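Putative enoyl-CoA hydratase (Streptomyces coelicolor A3, PDB 3G64) probably acts on acyl-CoA thioesters, perhaps adding water across the double bond of an enoyl-CoA as crotonase-fold hydratases do. Local coordinates at residues P14-L19 with Y46-D51; A54-R59 with C112-I117; A40-A45 with V80-G85; Q104-V109 with A129-A134. All coordinates share one frame; numbering follows the deposited sequence. Where two conformers were deposited one is given.

In the fold
Following the chain from the N terminus, loop 14-19 comes first, and contact 1 folds it back onto helix 43-58 after the hairpin of strands 19-24 and 27-32. Before that loop is complete, 40-45 opens contact 3, which ends on helix 80-87, so the two cross. Contact 2 begins near the other end of helix 43-58 and runs to the turn before strand 116-120, crossing contact 3 but in series with contact 1. Contact 4 pairs helix 92-111 with helix 127-134 and crosses contact 2. Helix 43-58 thus serves contacts 1, 2 and 3, and its Leu49 also packs on Val105 of contact 4, nearer the centre of the subunit.

Contact 1: P14-L19 with Y46-D51; sequences PEWRHL and YADLRD
Two rings of the N-terminal loop, the indole of Trp16 and the imidazole of His18, turn their edges to the carboxylate of Asp48. The loop leads into the first strand of the crotonase fold, and Asp48 belongs to helix 43-58, the connection of the beta-alpha-beta crossover between parallel strands 27-32 and 64-69. Trp16 offers its six-membered edge: CE3 lies 3.6 Å from Asp48 CG, near the indole plane, and ring and carboxylate stand 82° apart. Farther round, Trp16 CH2 reaches Asp51 C at 3.6 Å, so the big ring spans nearly one helical turn. The imidazole has CB of its neighbour Arg17 over one face, while at its edge His18 CD2 comes within 3.3 Å of Asp48 OD2. An aspartate suits this position because its oxygens are likely to favour the slightly positive C-H rims of both rings and can also accept a hydrogen bond from a backbone N-H. His18 N donates to Asp48 OD2 over 3.1 Å, meeting the oxygen nearly head-on from beyond its C-O bond, though the N-H itself is bent to 148°. Asp48 CG lies beside its own backbone N, chi1 -82°, which turns the carboxylate out to the loop. Without that carboxylate, as in an alanine, the amide of His18 would probably lose this acceptor and Trp16 CE3 the group at its edge. Asp51, by contrast, spends its carboxylate on Arg50, which grips it side-on through NE and NH2. Beneath the polar layer the contact turns aliphatic, Leu19 CD2 meeting Leu49 CD2 at 3.5 Å.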
loop_
_atom_site.group_PDB
_atom_site.type_symbol
_atom_site.label_atom_id
_atom_site.label_comp_id
_atom_site.label_asym_id
_atom_site.label_seq_id
_atom_site.Cartn_x
_atom_site.Cartn_y
_atom_site.Cartn_z
ATOM N N PRO A 14 19.966 21.343 -28.227
ATOM C CA PRO A 14 21.324 21.785 -27.870
ATOM C C PRO A 14 21.403 22.401 -26.472
ATOM O O PRO A 14 22.347 22.138 -25.733
ATOM C CB PRO A 14 21.651 22.861 -28.915
ATOM C CG PRO A 14 20.522 22.851 -29.899
ATOM C CD PRO A 14 19.348 22.198 -29.252
ATOM N N GLU A 15 20.426 23.221 -26.113
ATOM C CA GLU A 15 20.516 23.976 -24.873
ATOM C C GLU A 15 19.181 24.016 -24.149
ATOM O O GLU A 15 18.158 24.348 -24.744
ATOM C CB GLU A 15 20.962 25.401 -25.180
ATOM C CG GLU A 15 21.202 26.244 -23.945
ATOM C CD GLU A 15 21.177 27.745 -24.236
ATOM O OE1 GLU A 15 20.914 28.137 -25.398
ATOM O OE2 GLU A 15 21.410 28.533 -23.293
ATOM N N TRP A 16 19.197 23.680 -22.865
ATOM C CA TRP A 16 17.982 23.705 -22.057
ATOM C C TRP A 16 17.976 25.022 -21.286
ATOM O O TRP A 16 18.842 25.242 -20.442
ATOM C CB TRP A 16 17.943 22.498 -21.113
ATOM C CG TRP A 16 17.849 21.213 -21.859
ATOM C CD1 TRP A 16 18.870 20.349 -22.146
ATOM C CD2 TRP A 16 16.664 20.649 -22.445
ATOM N NE1 TRP A 16 18.384 19.280 -22.862
ATOM C CE2 TRP A 16 17.037 19.441 -23.060
ATOM C CE3 TRP A 16 15.322 21.054 -22.509
ATOM C CZ2 TRP A 16 16.120 18.626 -23.727
ATOM C CZ3 TRP A 16 14.421 20.251 -23.174
ATOM C CH2 TRP A 16 14.823 19.050 -23.781
ATOM N N ARG A 17 16.988 25.870 -21.562
ATOM C CA ARG A 17 17.003 27.249 -21.085
ATOM C C ARG A 17 16.259 27.444 -19.767
ATOM O O ARG A 17 16.528 28.390 -19.037
ATOM C CB ARG A 17 16.440 28.182 -22.164
ATOM C CG ARG A 17 17.238 28.154 -23.476
ATOM C CD ARG A 17 16.597 28.995 -24.583
ATOM N NE ARG A 17 15.827 28.180 -25.528
ATOM C CZ ARG A 17 16.215 27.910 -26.770
ATOM N NH1 ARG A 17 15.457 27.155 -27.563
ATOM N NH2 ARG A 17 17.363 28.402 -27.220
ATOM N N HIS A 18 15.333 26.542 -19.453
ATOM C CA HIS A 18 14.472 26.725 -18.285
ATOM C C HIS A 18 14.781 25.855 -17.082
ATOM O O HIS A 18 14.053 25.868 -16.099
ATOM C CB HIS A 18 13.014 26.587 -18.705
ATOM C CG HIS A 18 12.686 27.438 -19.882
ATOM N ND1 HIS A 18 12.541 28.806 -19.786
ATOM C CD2 HIS A 18 12.561 27.133 -21.192
ATOM C CE1 HIS A 18 12.299 29.303 -20.985
ATOM N NE2 HIS A 18 12.308 28.309 -21.856
ATOM N N LEU A 19 15.852 25.086 -17.179
ATOM C CA LEU A 19 16.424 24.404 -16.027
ATOM C C LEU A 19 17.888 24.186 -16.367
ATOM O O LEU A 19 18.300 24.396 -17.516
ATOM C CB LEU A 19 15.697 23.082 -15.717
ATOM C CG LEU A 19 15.155 22.253 -16.880
ATOM C CD1 LEU A 19 16.312 21.633 -17.625
ATOM C CD2 LEU A 19 14.191 21.155 -16.442
ATOM N N TYR A 46 8.064 23.237 -16.799
ATOM C CA TYR A 46 7.349 21.983 -17.011
ATOM C C TYR A 46 7.633 21.442 -18.421
ATOM O O TYR A 46 7.826 20.242 -18.598
ATOM C CB TYR A 46 5.850 22.190 -16.852
ATOM C CG TYR A 46 5.367 22.200 -15.413
ATOM C CD1 TYR A 46 5.484 21.064 -14.604
ATOM C CD2 TYR A 46 4.751 23.320 -14.885
ATOM C CE1 TYR A 46 5.011 21.069 -13.290
ATOM C CE2 TYR A 46 4.274 23.330 -13.592
ATOM C CZ TYR A 46 4.411 22.205 -12.801
ATOM O OH TYR A 46 3.924 22.253 -11.520
ATOM N N ALA A 47 7.665 22.328 -19.420
ATOM C CA ALA A 47 7.868 21.869 -20.798
ATOM C C ALA A 47 9.256 21.287 -20.971
ATOM O O ALA A 47 9.446 20.300 -21.691
ATOM C CB ALA A 47 7.602 23.025 -21.829
ATOM N N ASP A 48 10.240 21.886 -20.307
ATOM C CA ASP A 48 11.589 21.356 -20.388
ATOM C C ASP A 48 11.732 20.057 -19.616
ATOM O O ASP A 48 12.450 19.150 -20.060
ATOM C CB ASP A 48 12.624 22.381 -19.922
ATOM C CG ASP A 48 12.983 23.383 -21.014
ATOM O OD1 ASP A 48 12.310 23.383 -22.082
ATOM O OD2 ASP A 48 13.932 24.167 -20.791
ATOM N N LEU A 49 11.058 19.942 -18.471
ATOM C CA LEU A 49 11.065 18.644 -17.778
ATOM C C LEU A 49 10.512 17.551 -18.697
ATOM O O LEU A 49 11.094 16.474 -18.831
ATOM C CB LEU A 49 10.224 18.699 -16.496
ATOM C CG LEU A 49 10.984 19.475 -15.388
ATOM C CD1 LEU A 49 10.071 19.823 -14.224
ATOM C CD2 LEU A 49 12.210 18.701 -14.902
ATOM N N ARG A 50 9.374 17.831 -19.316
ATOM C CA ARG A 50 8.700 16.829 -20.149
ATOM C C ARG A 50 9.633 16.407 -21.281
ATOM O O ARG A 50 9.874 15.211 -21.510
ATOM C CB ARG A 50 7.408 17.435 -20.740
ATOM C CG ARG A 50 6.715 16.571 -21.828
ATOM C CD ARG A 50 5.634 17.378 -22.627
ATOM N NE ARG A 50 6.269 18.500 -23.325
ATOM C CZ ARG A 50 5.692 19.676 -23.550
ATOM N NH1 ARG A 50 4.441 19.903 -23.141
ATOM N NH2 ARG A 50 6.379 20.639 -24.169
ATOM N N ASP A 51 10.156 17.403 -21.990
ATOM C CA ASP A 51 10.912 17.157 -23.209
ATOM C C ASP A 51 12.306 16.614 -22.937
ATOM O O ASP A 51 12.810 15.788 -23.712
ATOM C CB ASP A 51 10.990 18.427 -24.035
ATOM C CG ASP A 51 9.633 18.859 -24.566
ATOM O OD1 ASP A 51 8.739 17.984 -24.719
ATOM O OD2 ASP A 51 9.461 20.072 -24.832
#

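Contact 2: A54-R59 with C112-I117; sequences AELSRR and CPFPVI
An inverse gamma turn centred on Pro113 joins helix 92-111 to strand 116-120 of the main sheet, and the last turn of helix 43-58 packs against it. The turn is closed by Phe114 N bonding to Cys112 O at 2.8 Å, a bend that proline favours because its ring already fixes phi. On the helix, Ser57 touches the turn with its hydroxyl: OG lies 3.4 Å from Cys112 CB and 3.4 Å from Pro113 CD. A serine suits this place because its OG is already bonded to Leu53 O, one turn earlier, and can lie against the carbons of the turn. Leu56 CB reaches Phe114 CZ at 3.9 Å, at an oblique angle to the ring. The phenyl is folded back under its own turn: CG sits between the backbone N and the carbonyl carbon, chi1 42°, which puts one ring face under Cys112 CB, 3.8 Å from the ring plane and offset toward the rim. Leu65 of strand 64-69 touches both Leu56 and Phe114. No hydrogen bond crosses between the segments; cohesion comes from van der Waals contact and burial, while Ser57 OG is satisfied within its helix, Phe114 N within the turn and Phe114 O by Lys228.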
loop_
_atom_site.group_PDB
_atom_site.type_symbol
_atom_site.label_atom_id
_atom_site.label_comp_id
_atom_site.label_asym_id
_atom_site.label_seq_id
_atom_site.Cartn_x
_atom_site.Cartn_y
_atom_site.Cartn_z
ATOM N N ALA A 54 11.903 12.938 -22.030
ATOM C CA ALA A 54 11.615 12.154 -23.234
ATOM C C ALA A 54 12.910 11.949 -24.026
ATOM O O ALA A 54 13.209 10.861 -24.516
ATOM C CB ALA A 54 10.545 12.857 -24.102
ATOM N N GLU A 55 13.697 13.002 -24.130
ATOM C CA GLU A 55 14.966 12.911 -24.841
ATOM C C GLU A 55 15.981 11.960 -24.163
ATOM O O GLU A 55 16.571 11.089 -24.832
ATOM C CB GLU A 55 15.569 14.301 -25.043
ATOM C CG GLU A 55 16.799 14.240 -25.926
ATOM C CD GLU A 55 17.563 15.548 -25.965
ATOM O OE1 GLU A 55 16.973 16.555 -26.433
ATOM O OE2 GLU A 55 18.752 15.549 -25.533
ATOM N N LEU A 56 16.183 12.105 -22.851
ATOM C CA LEU A 56 17.067 11.180 -22.133
ATOM C C LEU A 56 16.556 9.733 -22.212
ATOM O O LEU A 56 17.334 8.789 -22.214
ATOM C CB LEU A 56 17.206 11.578 -20.666
ATOM C CG LEU A 56 17.775 12.966 -20.412
ATOM C CD1 LEU A 56 17.872 13.310 -18.933
ATOM C CD2 LEU A 56 19.141 13.096 -21.097
ATOM N N SER A 57 15.242 9.563 -22.239
ATOM C CA SER A 57 14.663 8.232 -22.236
ATOM C C SER A 57 14.890 7.543 -23.573
ATOM O O SER A 57 15.309 6.395 -23.611
ATOM C CB SER A 57 13.162 8.275 -21.941
ATOM O OG SER A 57 12.932 8.618 -20.579
ATOM N N ARG A 58 14.635 8.255 -24.664
ATOM C CA ARG A 58 14.739 7.647 -25.979
ATOM C C ARG A 58 16.184 7.337 -26.349
ATOM O O ARG A 58 16.443 6.400 -27.094
ATOM C CB ARG A 58 14.037 8.500 -27.052
ATOM C CG ARG A 58 14.884 9.613 -27.638
ATOM C CD ARG A 58 14.009 10.546 -28.475
ATOM N NE ARG A 58 14.786 11.635 -29.063
ATOM C CZ ARG A 58 14.363 12.895 -29.125
ATOM N NH1 ARG A 58 13.173 13.230 -28.623
ATOM N NH2 ARG A 58 15.139 13.830 -29.663
ATOM N N ARG A 59 17.128 8.105 -25.816
ATOM C CA ARG A 59 18.536 7.864 -26.113
ATOM C C ARG A 59 19.213 6.986 -25.052
ATOM O O ARG A 59 20.391 6.692 -25.171
ATOM C CB ARG A 59 19.313 9.179 -26.281
ATOM C CG ARG A 59 18.754 10.129 -27.336
ATOM C CD ARG A 59 19.561 11.421 -27.403
ATOM N NE ARG A 59 20.125 11.764 -26.098
ATOM C CZ ARG A 59 20.700 12.927 -25.798
ATOM N NH1 ARG A 59 20.787 13.886 -26.712
ATOM N NH2 ARG A 59 21.187 13.138 -24.577
ATOM N N CYS A 112 10.944 6.545 -16.844
ATOM C CA CYS A 112 12.234 6.705 -17.503
ATOM C C CYS A 112 13.192 5.587 -17.086
ATOM O O CYS A 112 13.228 5.209 -15.914
ATOM C CB CYS A 112 12.843 8.077 -17.198
ATOM S SG CYS A 112 13.110 8.447 -15.424
ATOM N N PRO A 113 13.982 5.076 -18.049
ATOM C CA PRO A 113 14.816 3.878 -17.867
ATOM C C PRO A 113 16.094 4.133 -17.040
ATOM O O PRO A 113 17.171 3.703 -17.436
ATOM C CB PRO A 113 15.172 3.485 -19.298
ATOM C CG PRO A 113 15.180 4.808 -20.054
ATOM C CD PRO A 113 14.121 5.673 -19.390
ATOM N N PHE A 114 15.958 4.805 -15.904
ATOM C CA PHE A 114 17.072 5.046 -14.982
ATOM C C PHE A 114 16.461 5.586 -13.722
ATOM O O PHE A 114 15.401 6.212 -13.765
ATOM C CB PHE A 114 18.103 6.051 -15.527
ATOM C CG PHE A 114 17.499 7.257 -16.209
ATOM C CD1 PHE A 114 17.061 8.349 -15.470
ATOM C CD2 PHE A 114 17.378 7.294 -17.599
ATOM C CE1 PHE A 114 16.493 9.462 -16.105
ATOM C CE2 PHE A 114 16.821 8.384 -18.247
ATOM C CZ PHE A 114 16.370 9.483 -17.494
ATOM N N PRO A 115 17.125 5.344 -12.590
ATOM C CA PRO A 115 16.679 5.846 -11.292
ATOM C C PRO A 115 16.765 7.371 -11.219
ATOM O O PRO A 115 17.711 8.003 -11.723
ATOM C CB PRO A 115 17.687 5.237 -10.279
ATOM C CG PRO A 115 18.718 4.528 -11.082
ATOM C CD PRO A 115 18.388 4.584 -12.535
ATOM N N VAL A 116 15.764 7.948 -10.575
ATOM C CA VAL A 116 15.720 9.380 -10.360
ATOM C C VAL A 116 15.825 9.617 -8.866
ATOM O O VAL A 116 15.140 8.948 -8.077
ATOM C CB VAL A 116 14.400 9.960 -10.929
ATOM C CG1 VAL A 116 14.226 11.433 -10.522
ATOM C CG2 VAL A 116 14.382 9.786 -12.452
ATOM N N ILE A 117 16.697 10.546 -8.475
ATOM C CA ILE A 117 16.948 10.833 -7.071
ATOM C C ILE A 117 16.632 12.312 -6.789
ATOM O O ILE A 117 17.161 13.203 -7.457
ATOM C CB ILE A 117 18.445 10.559 -6.757
ATOM C CG1 ILE A 117 18.770 9.096 -7.078
ATOM C CG2 ILE A 117 18.813 10.983 -5.319
ATOM C CD1 ILE A 117 20.153 8.908 -7.619
#

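Contact 3: A40-A45 with V80-G85; sequences ALTFEA and VDEIIG
Phe43, in the first turn of helix 43-58, lays its ring against the backbone of helix 80-87 at Glu82 and Ile83. Its CB makes no close approach, but CG lies beside the backbone N, chi1 -67°, and from there the ring swings across. CD2 and then CE2 close on the carbonyl of Glu82, CE2 to O being 3.2 Å; at the tip, CZ reaches Ile83 CA at 3.9 Å, and on the other side CE1 meets Ile83 CG1 at 4.1 Å. An aromatic ring suits this place: its polarised C-H at CE2 faces Glu82 O while one face takes Ile83 CG1. A water accepts from Phe43 N (2.8 Å) and donates to Glu82 O (2.9 Å), bridging the backbones. With an alanine in its place, a gap would probably open beside Ile83, and the Glu82 carbonyl would lose the ring carbons that lie against it. Thr42 is the N-cap of helix 43-58, its OG1 accepting from Ala45 N at 3.1 Å. Ile83 CD1 presses on Leu41 O. The wider pi-type turn of 80-85 thus packs on the start of helix 43-58, near Phe98 of helix 92-111, whose ring meets Phe43 steeply, while Asp81 bonds to His263 of the third subunit.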
loop_
_atom_site.group_PDB
_atom_site.type_symbol
_atom_site.label_atom_id
_atom_site.label_comp_id
_atom_site.label_asym_id
_atom_site.label_seq_id
_atom_site.Cartn_x
_atom_site.Cartn_y
_atom_site.Cartn_z
ATOM N N ALA A 40 10.192 28.127 -7.908
ATOM C CA ALA A 40 8.821 28.019 -8.400
ATOM C C ALA A 40 8.797 27.750 -9.908
ATOM O O ALA A 40 9.473 28.420 -10.704
ATOM C CB ALA A 40 8.004 29.285 -8.063
ATOM N N LEU A 41 7.980 26.782 -10.289
ATOM C CA LEU A 41 7.902 26.317 -11.659
ATOM C C LEU A 41 7.033 27.195 -12.560
ATOM O O LEU A 41 5.977 27.685 -12.162
ATOM C CB LEU A 41 7.354 24.888 -11.666
ATOM C CG LEU A 41 8.168 23.855 -10.899
ATOM C CD1 LEU A 41 7.386 22.531 -10.780
ATOM C CD2 LEU A 41 9.480 23.660 -11.618
ATOM N N THR A 42 7.484 27.358 -13.796
ATOM C CA THR A 42 6.729 28.070 -14.809
ATOM C C THR A 42 6.269 27.068 -15.883
ATOM O O THR A 42 6.711 25.921 -15.895
ATOM C CB THR A 42 7.624 29.054 -15.498
ATOM O OG1 THR A 42 8.702 28.322 -16.090
ATOM C CG2 THR A 42 8.213 30.088 -14.467
ATOM N N PHE A 43 5.429 27.525 -16.806
ATOM C CA PHE A 43 5.000 26.691 -17.902
ATOM C C PHE A 43 6.198 26.132 -18.642
ATOM O O PHE A 43 6.194 24.971 -19.029
ATOM C CB PHE A 43 4.132 27.508 -18.874
ATOM C CG PHE A 43 2.810 27.924 -18.284
ATOM C CD1 PHE A 43 2.014 26.999 -17.636
ATOM C CD2 PHE A 43 2.386 29.234 -18.351
ATOM C CE1 PHE A 43 0.796 27.367 -17.070
ATOM C CE2 PHE A 43 1.177 29.620 -17.795
ATOM C CZ PHE A 43 0.373 28.677 -17.155
ATOM N N GLU A 44 7.205 26.970 -18.868
ATOM C CA GLU A 44 8.373 26.572 -19.659
ATOM C C GLU A 44 9.260 25.564 -18.923
ATOM O O GLU A 44 9.924 24.755 -19.553
ATOM C CB GLU A 44 9.215 27.797 -20.052
ATOM C CG GLU A 44 8.546 28.703 -21.063
ATOM C CD GLU A 44 7.507 29.642 -20.434
ATOM O OE1 GLU A 44 7.434 29.761 -19.180
ATOM O OE2 GLU A 44 6.747 30.259 -21.217
ATOM N N ALA A 45 9.286 25.618 -17.595
ATOM C CA ALA A 45 10.059 24.641 -16.844
ATOM C C ALA A 45 9.388 23.266 -16.917
ATOM O O ALA A 45 10.056 22.246 -17.051
ATOM C CB ALA A 45 10.230 25.077 -15.406
ATOM N N VAL A 80 2.760 31.371 -8.346
ATOM C CA VAL A 80 1.410 31.875 -8.103
ATOM C C VAL A 80 0.887 32.879 -9.142
ATOM O O VAL A 80 -0.305 32.903 -9.440
ATOM C CB VAL A 80 1.242 32.455 -6.695
ATOM C CG1 VAL A 80 -0.078 33.195 -6.602
ATOM C CG2 VAL A 80 1.239 31.337 -5.689
ATOM N N ASP A 81 1.771 33.697 -9.701
ATOM C CA ASP A 81 1.354 34.633 -10.729
ATOM C C ASP A 81 1.500 34.069 -12.135
ATOM O O ASP A 81 0.591 34.222 -12.972
ATOM C CB ASP A 81 2.125 35.941 -10.618
ATOM C CG ASP A 81 1.505 36.897 -9.593
ATOM O OD1 ASP A 81 0.255 37.009 -9.518
ATOM O OD2 ASP A 81 2.279 37.533 -8.863
ATOM N N GLU A 82 2.633 33.413 -12.386
ATOM C CA GLU A 82 2.961 32.968 -13.721
ATOM C C GLU A 82 2.230 31.690 -14.121
ATOM O O GLU A 82 2.121 31.377 -15.316
ATOM C CB GLU A 82 4.462 32.828 -13.870
ATOM C CG GLU A 82 5.121 34.189 -14.089
ATOM C CD GLU A 82 6.626 34.112 -14.090
ATOM O OE1 GLU A 82 7.228 34.086 -15.188
ATOM O OE2 GLU A 82 7.204 34.063 -12.984
ATOM N N ILE A 83 1.735 30.953 -13.126
ATOM C CA ILE A 83 0.882 29.806 -13.418
ATOM C C ILE A 83 -0.543 30.112 -13.019
ATOM O O ILE A 83 -1.384 30.293 -13.880
ATOM C CB ILE A 83 1.407 28.481 -12.816
ATOM C CG1 ILE A 83 2.687 28.073 -13.558
ATOM C CG2 ILE A 83 0.381 27.361 -12.998
ATOM C CD1 ILE A 83 3.201 26.706 -13.202
ATOM N N ILE A 84 -0.806 30.235 -11.725
ATOM C CA ILE A 84 -2.183 30.396 -11.270
ATOM C C ILE A 84 -2.876 31.611 -11.879
ATOM O O ILE A 84 -3.965 31.496 -12.443
ATOM C CB ILE A 84 -2.277 30.406 -9.725
ATOM C CG1 ILE A 84 -1.884 29.022 -9.189
ATOM C CG2 ILE A 84 -3.675 30.834 -9.276
ATOM C CD1 ILE A 84 -1.952 28.872 -7.668
ATOM N N GLY A 85 -2.255 32.781 -11.768
ATOM C CA GLY A 85 -2.820 33.967 -12.373
ATOM C C GLY A 85 -3.056 33.776 -13.865
ATOM O O GLY A 85 -4.091 34.170 -14.396
HETATM O O HOH W 1 4.627 30.140 -16.228
#

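Contact 4: Q104-V109 with A129-A134; sequences QVVRAV and AVLALA
Val130, Leu131 and Ala134 of helix 127-134 meet Val105, Val106 and Val109 of helix 92-111, so each helix presents residues with the same i, i+1, i+4 spacing. The axes of the two short segments run nearly parallel, 23° apart, and approach to 9.5 Å, which is close enough for branched aliphatic side chains to touch in the buried interior of a crotonase-type domain. Walking along the second helix, Val130 comes first: its CG1 touches Val106 CG2 at 3.9 Å, the two side chains crossing at about a right angle. Leu131 follows; its CB is not aimed at helix 92-111, but the leucine's length carries CD2 to 4.0 Å from Val105 CG1. One turn on from Val130, Ala134 points directly across. Here the backbones come nearest, Val106 CA to Ala134 CA, and alanine's single methyl meets both valines, CB lying 3.8 Å from Val106 CG1 and 4.0 Å from Val109 CG1. Val109 turns CG1 anti to its backbone N (chi1 173°), which also brings that methyl to 3.5 Å from Ala134 O. Ala134 O, in the last residue of the helix, accepts from Arg110 NH1. Valine is well suited to such a face, since its two methyls can serve different partners, as those of Val106 do. Around the pair, Leu49 touches Val105 and Leu53 touches Val109, Leu165 packs on Val106, and Val116 meets Val109, so the two helices touch helix 43-58, helix 162-170 and strand 116-120.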
loop_
_atom_site.group_PDB
_atom_site.type_symbol
_atom_site.label_atom_id
_atom_site.label_comp_id
_atom_site.label_asym_id
_atom_site.label_seq_id
_atom_site.Cartn_x
_atom_site.Cartn_y
_atom_site.Cartn_z
ATOM N N GLN A 104 1.850 14.223 -16.995
ATOM C CA GLN A 104 2.757 13.411 -17.807
ATOM C C GLN A 104 4.227 13.648 -17.429
ATOM O O GLN A 104 5.087 12.818 -17.740
ATOM C CB GLN A 104 2.516 13.615 -19.309
ATOM C CG GLN A 104 1.065 13.304 -19.758
ATOM C CD GLN A 104 0.755 11.825 -19.861
ATOM O OE1 GLN A 104 1.586 11.033 -20.313
ATOM N NE2 GLN A 104 -0.469 11.444 -19.479
ATOM N N VAL A 105 4.524 14.760 -16.748
ATOM C CA VAL A 105 5.877 14.907 -16.192
ATOM C C VAL A 105 6.109 13.839 -15.121
ATOM O O VAL A 105 7.110 13.111 -15.150
ATOM C CB VAL A 105 6.141 16.317 -15.631
ATOM C CG1 VAL A 105 7.520 16.321 -14.886
ATOM C CG2 VAL A 105 6.152 17.299 -16.779
ATOM N N VAL A 106 5.149 13.708 -14.208
ATOM C CA VAL A 106 5.242 12.724 -13.134
ATOM C C VAL A 106 5.286 11.304 -13.710
ATOM O O VAL A 106 6.086 10.464 -13.262
ATOM C CB VAL A 106 4.060 12.894 -12.139
ATOM C CG1 VAL A 106 3.947 11.713 -11.213
ATOM C CG2 VAL A 106 4.250 14.195 -11.330
ATOM N N ARG A 107 4.449 11.034 -14.711
ATOM C CA ARG A 107 4.469 9.729 -15.347
ATOM C C ARG A 107 5.841 9.473 -15.993
ATOM O O ARG A 107 6.400 8.366 -15.895
ATOM C CB ARG A 107 3.352 9.635 -16.386
ATOM C CG ARG A 107 3.102 8.202 -16.815
ATOM C CD ARG A 107 1.883 8.075 -17.780
ATOM N NE ARG A 107 2.279 8.467 -19.122
ATOM C CZ ARG A 107 1.586 8.193 -20.233
ATOM N NH1 ARG A 107 0.441 7.516 -20.185
ATOM N NH2 ARG A 107 2.045 8.601 -21.409
ATOM N N ALA A 108 6.387 10.497 -16.648
ATOM C CA ALA A 108 7.701 10.355 -17.281
ATOM C C ALA A 108 8.791 10.056 -16.224
ATOM O O ALA A 108 9.701 9.259 -16.467
ATOM C CB ALA A 108 8.048 11.613 -18.064
ATOM N N VAL A 109 8.694 10.665 -15.043
ATOM C CA VAL A 109 9.636 10.302 -13.982
ATOM C C VAL A 109 9.467 8.837 -13.600
ATOM O O VAL A 109 10.447 8.113 -13.442
ATOM C CB VAL A 109 9.512 11.193 -12.725
ATOM C CG1 VAL A 109 10.400 10.641 -11.583
ATOM C CG2 VAL A 109 9.922 12.617 -13.048
ATOM N N ALA A 129 6.547 18.874 -4.053
ATOM C CA ALA A 129 6.363 17.667 -3.265
ATOM C C ALA A 129 5.991 16.468 -4.159
ATOM O O ALA A 129 6.390 15.340 -3.877
ATOM C CB ALA A 129 5.262 17.907 -2.185
ATOM N N VAL A 130 5.248 16.695 -5.245
ATOM C CA VAL A 130 4.848 15.545 -6.076
ATOM C C VAL A 130 6.007 15.062 -6.923
ATOM O O VAL A 130 6.166 13.854 -7.134
ATOM C CB VAL A 130 3.601 15.807 -6.963
ATOM C CG1 VAL A 130 3.113 14.447 -7.646
ATOM C CG2 VAL A 130 2.486 16.416 -6.124
ATOM N N LEU A 131 6.824 15.996 -7.405
ATOM C CA LEU A 131 8.041 15.612 -8.113
ATOM C C LEU A 131 8.950 14.792 -7.191
ATOM O O LEU A 131 9.494 13.771 -7.595
ATOM C CB LEU A 131 8.781 16.863 -8.595
ATOM C CG LEU A 131 8.093 17.550 -9.782
ATOM C CD1 LEU A 131 8.882 18.802 -10.182
ATOM C CD2 LEU A 131 7.953 16.559 -10.967
ATOM N N ALA A 132 9.083 15.226 -5.946
ATOM C CA ALA A 132 9.858 14.458 -4.975
ATOM C C ALA A 132 9.246 13.059 -4.794
ATOM O O ALA A 132 9.942 12.051 -4.808
ATOM C CB ALA A 132 9.916 15.202 -3.632
ATOM N N LEU A 133 7.930 13.007 -4.640
ATOM C CA LEU A 133 7.244 11.739 -4.410
ATOM C C LEU A 133 7.403 10.778 -5.608
ATOM O O LEU A 133 7.437 9.562 -5.438
ATOM C CB LEU A 133 5.749 12.047 -4.159
ATOM C CG LEU A 133 4.777 10.927 -3.788
ATOM C CD1 LEU A 133 5.199 10.309 -2.447
ATOM C CD2 LEU A 133 3.359 11.501 -3.719
ATOM N N ALA A 134 7.519 11.319 -6.818
ATOM C CA ALA A 134 7.619 10.472 -8.008
ATOM C C ALA A 134 9.019 9.859 -8.180
ATOM O O ALA A 134 9.182 8.808 -8.802
ATOM C CB ALA A 134 7.220 11.251 -9.264
#